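Local coordinates for protein putative modification methylase (Thermus thermophilus, PDB 2ZIG) that probably methylates cytosine at N4 in DNA, using S-adenosyl-L-methionine as the methyl donor, at residues 67-72 against 111-116; 248-253 against 258-263. All coordinates share one frame; numbering follows the deposited sequence.

Contact 1 (67-72 against 111-116)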
ATOM      1  N   GLU B  67     -16.667  -4.399  12.531  1.00 70.68           N
ATOM      2  CA  GLU B  67     -16.769  -3.738  13.829  1.00 68.86           C
ATOM      3  C   GLU B  67     -15.472  -3.902  14.607  1.00 66.09           C
ATOM      4  O   GLU B  67     -14.839  -2.919  14.981  1.00 66.42           O
ATOM      5  CB  GLU B  67     -17.934  -4.312  14.649  1.00 70.30           C
ATOM      6  CG  GLU B  67     -19.319  -3.866  14.194  1.00 72.04           C
ATOM      7  CD  GLU B  67     -19.516  -2.358  14.281  1.00 73.45           C
ATOM      8  OE1 GLU B  67     -20.641  -1.888  13.999  1.00 73.16           O
ATOM      9  OE2 GLU B  67     -18.549  -1.642  14.626  1.00 74.33           O
ATOM     10  N   ASP B  68     -15.083  -5.151  14.850  1.00 63.37           N
ATOM     11  CA  ASP B  68     -13.852  -5.435  15.577  1.00 61.06           C
ATOM     12  C   ASP B  68     -12.727  -4.671  14.904  1.00 57.22           C
ATOM     13  O   ASP B  68     -11.887  -4.063  15.563  1.00 56.48           O
ATOM     14  CB  ASP B  68     -13.527  -6.932  15.534  1.00 62.95           C
ATOM     15  CG  ASP B  68     -14.694  -7.798  15.957  1.00 65.79           C
ATOM     16  OD1 ASP B  68     -15.711  -7.822  15.228  1.00 66.61           O
ATOM     17  OD2 ASP B  68     -14.596  -8.453  17.019  1.00 66.75           O
ATOM     18  N   TYR B  69     -12.736  -4.718  13.575  1.00 52.90           N
ATOM     19  CA  TYR B  69     -11.742  -4.056  12.746  1.00 49.22           C
ATOM     20  C   TYR B  69     -11.722  -2.544  12.979  1.00 48.75           C
ATOM     21  O   TYR B  69     -10.671  -1.973  13.268  1.00 47.59           O
ATOM     22  CB  TYR B  69     -12.033  -4.365  11.273  1.00 45.99           C
ATOM     23  CG  TYR B  69     -10.954  -3.930  10.313  1.00 41.66           C
ATOM     24  CD1 TYR B  69      -9.659  -4.437  10.413  1.00 41.13           C
ATOM     25  CD2 TYR B  69     -11.222  -3.001   9.313  1.00 40.33           C
ATOM     26  CE1 TYR B  69      -8.657  -4.023   9.544  1.00 38.25           C
ATOM     27  CE2 TYR B  69     -10.229  -2.580   8.436  1.00 38.92           C
ATOM     28  CZ  TYR B  69      -8.949  -3.094   8.559  1.00 38.36           C
ATOM     29  OH  TYR B  69      -7.963  -2.672   7.698  1.00 36.49           O
ATOM     30  N   GLU B  70     -12.882  -1.901  12.859  1.00 49.12           N
ATOM     31  CA  GLU B  70     -12.975  -0.453  13.061  1.00 49.21           C
ATOM     32  C   GLU B  70     -12.542  -0.055  14.467  1.00 46.81           C
ATOM     33  O   GLU B  70     -11.794   0.911  14.648  1.00 47.43           O
ATOM     34  CB  GLU B  70     -14.403   0.050  12.825  1.00 50.92           C
ATOM     35  CG  GLU B  70     -14.987  -0.280  11.466  1.00 55.95           C
ATOM     36  CD  GLU B  70     -14.050   0.049  10.322  1.00 58.03           C
ATOM     37  OE1 GLU B  70     -13.620   1.220  10.214  1.00 59.04           O
ATOM     38  OE2 GLU B  70     -13.747  -0.868   9.529  1.00 59.28           O
ATOM     39  N   ALA B  71     -13.021  -0.795  15.461  1.00 43.20           N
ATOM     40  CA  ALA B  71     -12.674  -0.515  16.849  1.00 42.20           C
ATOM     41  C   ALA B  71     -11.158  -0.644  17.044  1.00 40.61           C
ATOM     42  O   ALA B  71     -10.547   0.132  17.779  1.00 41.41           O
ATOM     43  CB  ALA B  71     -13.413  -1.472  17.771  1.00 39.04           C
ATOM     44  N   PHE B  72     -10.558  -1.629  16.385  1.00 38.75           N
ATOM     45  CA  PHE B  72      -9.119  -1.840  16.474  1.00 36.98           C
ATOM     46  C   PHE B  72      -8.421  -0.620  15.878  1.00 35.43           C
ATOM     47  O   PHE B  72      -7.523  -0.047  16.486  1.00 36.52           O
ATOM     48  CB  PHE B  72      -8.725  -3.106  15.705  1.00 37.34           C
ATOM     49  CG  PHE B  72      -7.248  -3.392  15.722  1.00 37.86           C
ATOM     50  CD1 PHE B  72      -6.565  -3.530  16.928  1.00 35.84           C
ATOM     51  CD2 PHE B  72      -6.540  -3.518  14.533  1.00 37.99           C
ATOM     52  CE1 PHE B  72      -5.190  -3.787  16.948  1.00 37.92           C
ATOM     53  CE2 PHE B  72      -5.162  -3.777  14.541  1.00 37.68           C
ATOM     54  CZ  PHE B  72      -4.488  -3.911  15.750  1.00 36.86           C
ATOM     55  N   LEU B 111     -10.717 -12.956   1.293  1.00 47.80           N
ATOM     56  CA  LEU B 111     -10.539 -11.518   1.215  1.00 45.06           C
ATOM     57  C   LEU B 111      -9.433 -11.125   2.175  1.00 42.81           C
ATOM     58  O   LEU B 111      -8.973 -11.937   2.980  1.00 43.08           O
ATOM     59  CB  LEU B 111     -11.832 -10.767   1.552  1.00 45.52           C
ATOM     60  CG  LEU B 111     -12.556 -11.051   2.863  1.00 45.07           C
ATOM     61  CD1 LEU B 111     -13.072  -9.746   3.447  1.00 47.15           C
ATOM     62  CD2 LEU B 111     -13.700 -12.021   2.611  1.00 46.25           C
ATOM     63  N   VAL B 112      -9.002  -9.876   2.086  1.00 39.43           N
ATOM     64  CA  VAL B 112      -7.924  -9.391   2.927  1.00 37.11           C
ATOM     65  C   VAL B 112      -8.266  -8.016   3.471  1.00 35.57           C
ATOM     66  O   VAL B 112      -8.690  -7.141   2.718  1.00 35.79           O
ATOM     67  CB  VAL B 112      -6.626  -9.272   2.111  1.00 36.22           C
ATOM     68  CG1 VAL B 112      -5.459  -8.970   3.022  1.00 34.75           C
ATOM     69  CG2 VAL B 112      -6.387 -10.546   1.325  1.00 37.26           C
ATOM     70  N   PHE B 113      -8.102  -7.824   4.775  1.00 33.44           N
ATOM     71  CA  PHE B 113      -8.359  -6.516   5.351  1.00 33.13           C
ATOM     72  C   PHE B 113      -7.153  -5.660   4.979  1.00 31.18           C
ATOM     73  O   PHE B 113      -6.021  -6.023   5.282  1.00 30.85           O
ATOM     74  CB  PHE B 113      -8.507  -6.616   6.875  1.00 37.70           C
ATOM     75  CG  PHE B 113      -9.930  -6.812   7.331  1.00 40.72           C
ATOM     76  CD1 PHE B 113     -10.875  -5.810   7.138  1.00 41.46           C
ATOM     77  CD2 PHE B 113     -10.335  -8.012   7.908  1.00 43.46           C
ATOM     78  CE1 PHE B 113     -12.208  -6.003   7.509  1.00 44.11           C
ATOM     79  CE2 PHE B 113     -11.665  -8.215   8.282  1.00 44.97           C
ATOM     80  CZ  PHE B 113     -12.604  -7.209   8.081  1.00 44.24           C
ATOM     81  N   PRO B 114      -7.380  -4.529   4.288  1.00 29.31           N
ATOM     82  CA  PRO B 114      -6.304  -3.618   3.866  1.00 28.53           C
ATOM     83  C   PRO B 114      -5.764  -2.767   5.020  1.00 28.11           C
ATOM     84  O   PRO B 114      -5.792  -1.538   4.966  1.00 28.12           O
ATOM     85  CB  PRO B 114      -6.981  -2.770   2.795  1.00 28.36           C
ATOM     86  CG  PRO B 114      -8.372  -2.624   3.342  1.00 27.30           C
ATOM     87  CD  PRO B 114      -8.694  -4.036   3.827  1.00 29.09           C
ATOM     88  N   LEU B 115      -5.268  -3.437   6.055  1.00 26.27           N
ATOM     89  CA  LEU B 115      -4.740  -2.772   7.241  1.00 26.32           C
ATOM     90  C   LEU B 115      -3.806  -1.593   6.972  1.00 26.66           C
ATOM     91  O   LEU B 115      -3.977  -0.517   7.549  1.00 25.69           O
ATOM     92  CB  LEU B 115      -3.998  -3.782   8.111  1.00 27.33           C
ATOM     93  CG  LEU B 115      -4.307  -3.834   9.610  1.00 28.40           C
ATOM     94  CD1 LEU B 115      -3.117  -4.467  10.322  1.00 25.13           C
ATOM     95  CD2 LEU B 115      -4.589  -2.442  10.167  1.00 27.33           C
ATOM     96  N   HIS B 116      -2.814  -1.794   6.105  1.00 24.83           N
ATOM     97  CA  HIS B 116      -1.853  -0.740   5.817  1.00 23.28           C
ATOM     98  C   HIS B 116      -2.531   0.493   5.215  1.00 24.19           C
ATOM     99  O   HIS B 116      -2.144   1.629   5.503  1.00 25.13           O
ATOM    100  CB  HIS B 116      -0.759  -1.240   4.858  1.00 22.61           C
ATOM    101  CG  HIS B 116      -1.124  -1.118   3.408  1.00 20.10           C
ATOM    102  ND1 HIS B 116      -1.947  -2.018   2.765  1.00 20.20           N
ATOM    103  CD2 HIS B 116      -0.814  -0.171   2.491  1.00 19.46           C
ATOM    104  CE1 HIS B 116      -2.128  -1.633   1.514  1.00 18.10           C
ATOM    105  NE2 HIS B 116      -1.452  -0.514   1.322  1.00 20.49           N
TER
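Tyr69 and Phe113 lay their rings face to face, an aromatic stack that joins the start of helix 66-86 to the loop leading into helix 115-125. The ring centroids are 4.1 Å apart and the planes tilt by 27°. Phe113 CD1 sits over the centre of the tyrosine ring, 3.5 Å from Tyr69 CE2, whereas on the Phe113 face the stack is offset, with Tyr69 CD1 toward the rim. Tyr69 reaches across because its CG stands anti to the backbone N (chi1 -170°), which carries the ring off the helix toward the loop. Leu115 CG meets the edge of that ring, 4.4 Å from Tyr69 CE1. Tyr69 OH also lies 3.2 Å from Leu115 N, but at an angle too poor for a bond; the phenol instead hydrogen-bonds to Asp118 OD2. An alanine here would probably leave Phe113 without its stacking face and Asp118 OD2 without its phenol partner. Further out, Pro114 occupies the N-cap position of helix 115-125 and centres an inverse gamma turn. Arg124 of the second subunit packs on Tyr69, and His116 NE2 hydrogen-bonds to His116 NE2 of that subunit.

Contact 2 (248-253 against 258-263)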
ATOM      1  N   THR B 248      12.485  -5.849  19.769  1.00 27.08           N
ATOM      2  CA  THR B 248      13.299  -5.800  18.561  1.00 23.82           C
ATOM      3  C   THR B 248      13.769  -4.377  18.274  1.00 23.78           C
ATOM      4  O   THR B 248      14.963  -4.134  18.060  1.00 25.02           O
ATOM      5  CB  THR B 248      12.508  -6.301  17.339  1.00 23.36           C
ATOM      6  OG1 THR B 248      11.935  -7.574  17.641  1.00 26.91           O
ATOM      7  CG2 THR B 248      13.420  -6.443  16.126  1.00 21.81           C
ATOM      8  N   THR B 249      12.836  -3.435  18.286  1.00 20.45           N
ATOM      9  CA  THR B 249      13.176  -2.052  17.994  1.00 20.45           C
ATOM     10  C   THR B 249      14.092  -1.417  19.032  1.00 21.34           C
ATOM     11  O   THR B 249      14.981  -0.646  18.688  1.00 20.54           O
ATOM     12  CB  THR B 249      11.916  -1.201  17.848  1.00 20.10           C
ATOM     13  OG1 THR B 249      11.060  -1.788  16.857  1.00 19.95           O
ATOM     14  CG2 THR B 249      12.284   0.222  17.432  1.00 21.31           C
ATOM     15  N   LEU B 250      13.859  -1.722  20.303  1.00 22.39           N
ATOM     16  CA  LEU B 250      14.687  -1.183  21.380  1.00 22.14           C
ATOM     17  C   LEU B 250      16.111  -1.692  21.170  1.00 21.44           C
ATOM     18  O   LEU B 250      17.072  -0.952  21.299  1.00 24.18           O
ATOM     19  CB  LEU B 250      14.162  -1.670  22.739  1.00 22.77           C
ATOM     20  CG  LEU B 250      12.978  -0.979  23.439  1.00 24.70           C
ATOM     21  CD1 LEU B 250      12.145  -0.167  22.477  1.00 21.48           C
ATOM     22  CD2 LEU B 250      12.137  -2.041  24.129  1.00 26.73           C
ATOM     23  N   ILE B 251      16.231  -2.972  20.841  1.00 23.45           N
ATOM     24  CA  ILE B 251      17.529  -3.595  20.606  1.00 23.66           C
ATOM     25  C   ILE B 251      18.247  -2.966  19.413  1.00 24.70           C
ATOM     26  O   ILE B 251      19.425  -2.634  19.504  1.00 24.12           O
ATOM     27  CB  ILE B 251      17.353  -5.104  20.380  1.00 24.02           C
ATOM     28  CG1 ILE B 251      16.861  -5.744  21.681  1.00 23.26           C
ATOM     29  CG2 ILE B 251      18.647  -5.735  19.911  1.00 22.81           C
ATOM     30  CD1 ILE B 251      16.535  -7.221  21.547  1.00 25.88           C
ATOM     31  N   ALA B 252      17.529  -2.803  18.302  1.00 25.04           N
ATOM     32  CA  ALA B 252      18.089  -2.202  17.095  1.00 25.45           C
ATOM     33  C   ALA B 252      18.570  -0.792  17.415  1.00 24.42           C
ATOM     34  O   ALA B 252      19.635  -0.378  16.982  1.00 26.18           O
ATOM     35  CB  ALA B 252      17.041  -2.152  15.990  1.00 19.81           C
ATOM     36  N   ALA B 253      17.778  -0.058  18.180  1.00 26.10           N
ATOM     37  CA  ALA B 253      18.134   1.309  18.552  1.00 25.70           C
ATOM     38  C   ALA B 253      19.419   1.356  19.387  1.00 25.84           C
ATOM     39  O   ALA B 253      20.363   2.077  19.062  1.00 27.24           O
ATOM     40  CB  ALA B 253      16.989   1.941  19.326  1.00 27.05           C
ATOM     41  N   ARG B 258      21.498   4.785  19.615  1.00 27.50           N
ATOM     42  CA  ARG B 258      20.299   5.606  19.779  1.00 28.49           C
ATOM     43  C   ARG B 258      19.707   5.235  21.136  1.00 29.31           C
ATOM     44  O   ARG B 258      19.931   4.127  21.622  1.00 29.92           O
ATOM     45  CB  ARG B 258      19.255   5.319  18.692  1.00 27.28           C
ATOM     46  CG  ARG B 258      19.443   6.102  17.410  1.00 27.08           C
ATOM     47  CD  ARG B 258      20.669   5.648  16.651  1.00 26.95           C
ATOM     48  NE  ARG B 258      20.693   6.212  15.308  1.00 27.22           N
ATOM     49  CZ  ARG B 258      21.711   6.084  14.464  1.00 27.11           C
ATOM     50  NH1 ARG B 258      22.796   5.412  14.831  1.00 25.83           N
ATOM     51  NH2 ARG B 258      21.638   6.618  13.250  1.00 27.00           N
ATOM     52  N   ARG B 259      18.960   6.152  21.743  1.00 29.91           N
ATOM     53  CA  ARG B 259      18.330   5.891  23.040  1.00 30.64           C
ATOM     54  C   ARG B 259      16.998   5.157  22.819  1.00 28.03           C
ATOM     55  O   ARG B 259      16.118   5.639  22.099  1.00 24.84           O
ATOM     56  CB  ARG B 259      18.088   7.214  23.772  1.00 34.31           C
ATOM     57  CG  ARG B 259      19.357   8.042  23.970  1.00 41.00           C
ATOM     58  CD  ARG B 259      19.046   9.504  24.273  1.00 45.38           C
ATOM     59  NE  ARG B 259      18.555   9.705  25.631  1.00 50.96           N
ATOM     60  CZ  ARG B 259      17.986  10.829  26.064  1.00 54.01           C
ATOM     61  NH1 ARG B 259      17.827  11.865  25.244  1.00 53.15           N
ATOM     62  NH2 ARG B 259      17.582  10.921  27.326  1.00 54.92           N
ATOM     63  N   ALA B 260      16.850   3.995  23.439  1.00 25.50           N
ATOM     64  CA  ALA B 260      15.637   3.217  23.276  1.00 27.05           C
ATOM     65  C   ALA B 260      14.558   3.589  24.274  1.00 28.07           C
ATOM     66  O   ALA B 260      14.821   3.766  25.462  1.00 28.62           O
ATOM     67  CB  ALA B 260      15.946   1.726  23.387  1.00 25.48           C
ATOM     68  N   LEU B 261      13.339   3.708  23.766  1.00 28.19           N
ATOM     69  CA  LEU B 261      12.173   4.018  24.575  1.00 30.18           C
ATOM     70  C   LEU B 261      11.059   3.116  24.058  1.00 31.18           C
ATOM     71  O   LEU B 261      10.830   3.036  22.847  1.00 31.33           O
ATOM     72  CB  LEU B 261      11.764   5.484  24.411  1.00 30.10           C
ATOM     73  CG  LEU B 261      10.591   5.961  25.273  1.00 29.34           C
ATOM     74  CD1 LEU B 261      10.973   5.787  26.735  1.00 29.02           C
ATOM     75  CD2 LEU B 261      10.240   7.425  24.975  1.00 23.88           C
ATOM     76  N   GLY B 262      10.375   2.430  24.966  1.00 31.61           N
ATOM     77  CA  GLY B 262       9.298   1.561  24.538  1.00 32.61           C
ATOM     78  C   GLY B 262       8.160   1.384  25.520  1.00 33.30           C
ATOM     79  O   GLY B 262       8.258   1.743  26.697  1.00 32.57           O
ATOM     80  N   VAL B 263       7.068   0.828  25.011  1.00 32.44           N
ATOM     81  CA  VAL B 263       5.886   0.533  25.809  1.00 33.53           C
ATOM     82  C   VAL B 263       5.410  -0.857  25.410  1.00 32.71           C
ATOM     83  O   VAL B 263       5.304  -1.159  24.220  1.00 33.77           O
ATOM     84  CB  VAL B 263       4.741   1.522  25.535  1.00 33.42           C
ATOM     85  CG1 VAL B 263       3.555   1.198  26.446  1.00 36.98           C
ATOM     86  CG2 VAL B 263       5.216   2.943  25.761  1.00 32.78           C
TER
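Leu250 leans from helix 248-255 onto strand 259-264, the strand that follows it in a beta-alpha-beta unit of the Rossmann-like methyltransferase fold. The short segments, helix 248-253 and strand 259-263, run antiparallel at 169°, with their axes 7.3 Å apart at closest approach. From CB outward, the leucine first meets the methyl of Ala260, with Leu250 CB 3.9 Å from Ala260 CB, and CG keeps to the same methyl at 4.0 Å from Ala260 CB. With CG anti to the carbonyl carbon (chi1 -82°), the side chain runs on along the strand, and CD1 settles over the backbone, 3.5 Å from Leu261 O and 3.9 Å from Gly262 CA. The missing side chain matters at Gly262: a CB there would point at the helix and clash with Leu250 CD1. One turn on, Ala253 also points at the strand, its CB 4.2 Å from Ala260 CB, so the Ala260 methyl is shared by two helix residues. The polar link is at the turn, where Arg258 N gives its hydrogen to Ala253 O over 3.0 Å, approaching 39° out of the carbonyl plane. The rest of Arg258 leads away, and its NH1 and NH2 hydrogen-bond to Trp256 O and Ser233 O. At the other end, Thr248 is a residue of the S-adenosyl-L-methionine site, empty of cofactor in this chain. The chemistry is thus mostly apolar: small methyls and a bare glycine let the helix lie close on the sheet, while one backbone bond ties the turn that joins helix to strand.

Overall arrangement
Contact 1 comes first along the chain and closes before contact 2 opens. They lie on opposite sides of the chain's centre, with their own centres 28 Å apart and nearest atoms about 13 Å apart, and they do not touch. Both belong to the DNA methylase domain, but they share no helix or strand. Contact 1 joins helix 66-86 to the loop that enters helix 115-125, on the outer flank; contact 2 seats helix 248-255 on strand 259-264 within the mixed sheet, and includes Thr248 of the cofactor site. The two thus serve different regions: 67-72 with 111-116 lies at the interface with the second subunit, and 248-253 with 258-263 helps build the core that binds S-adenosyl-L-methionine.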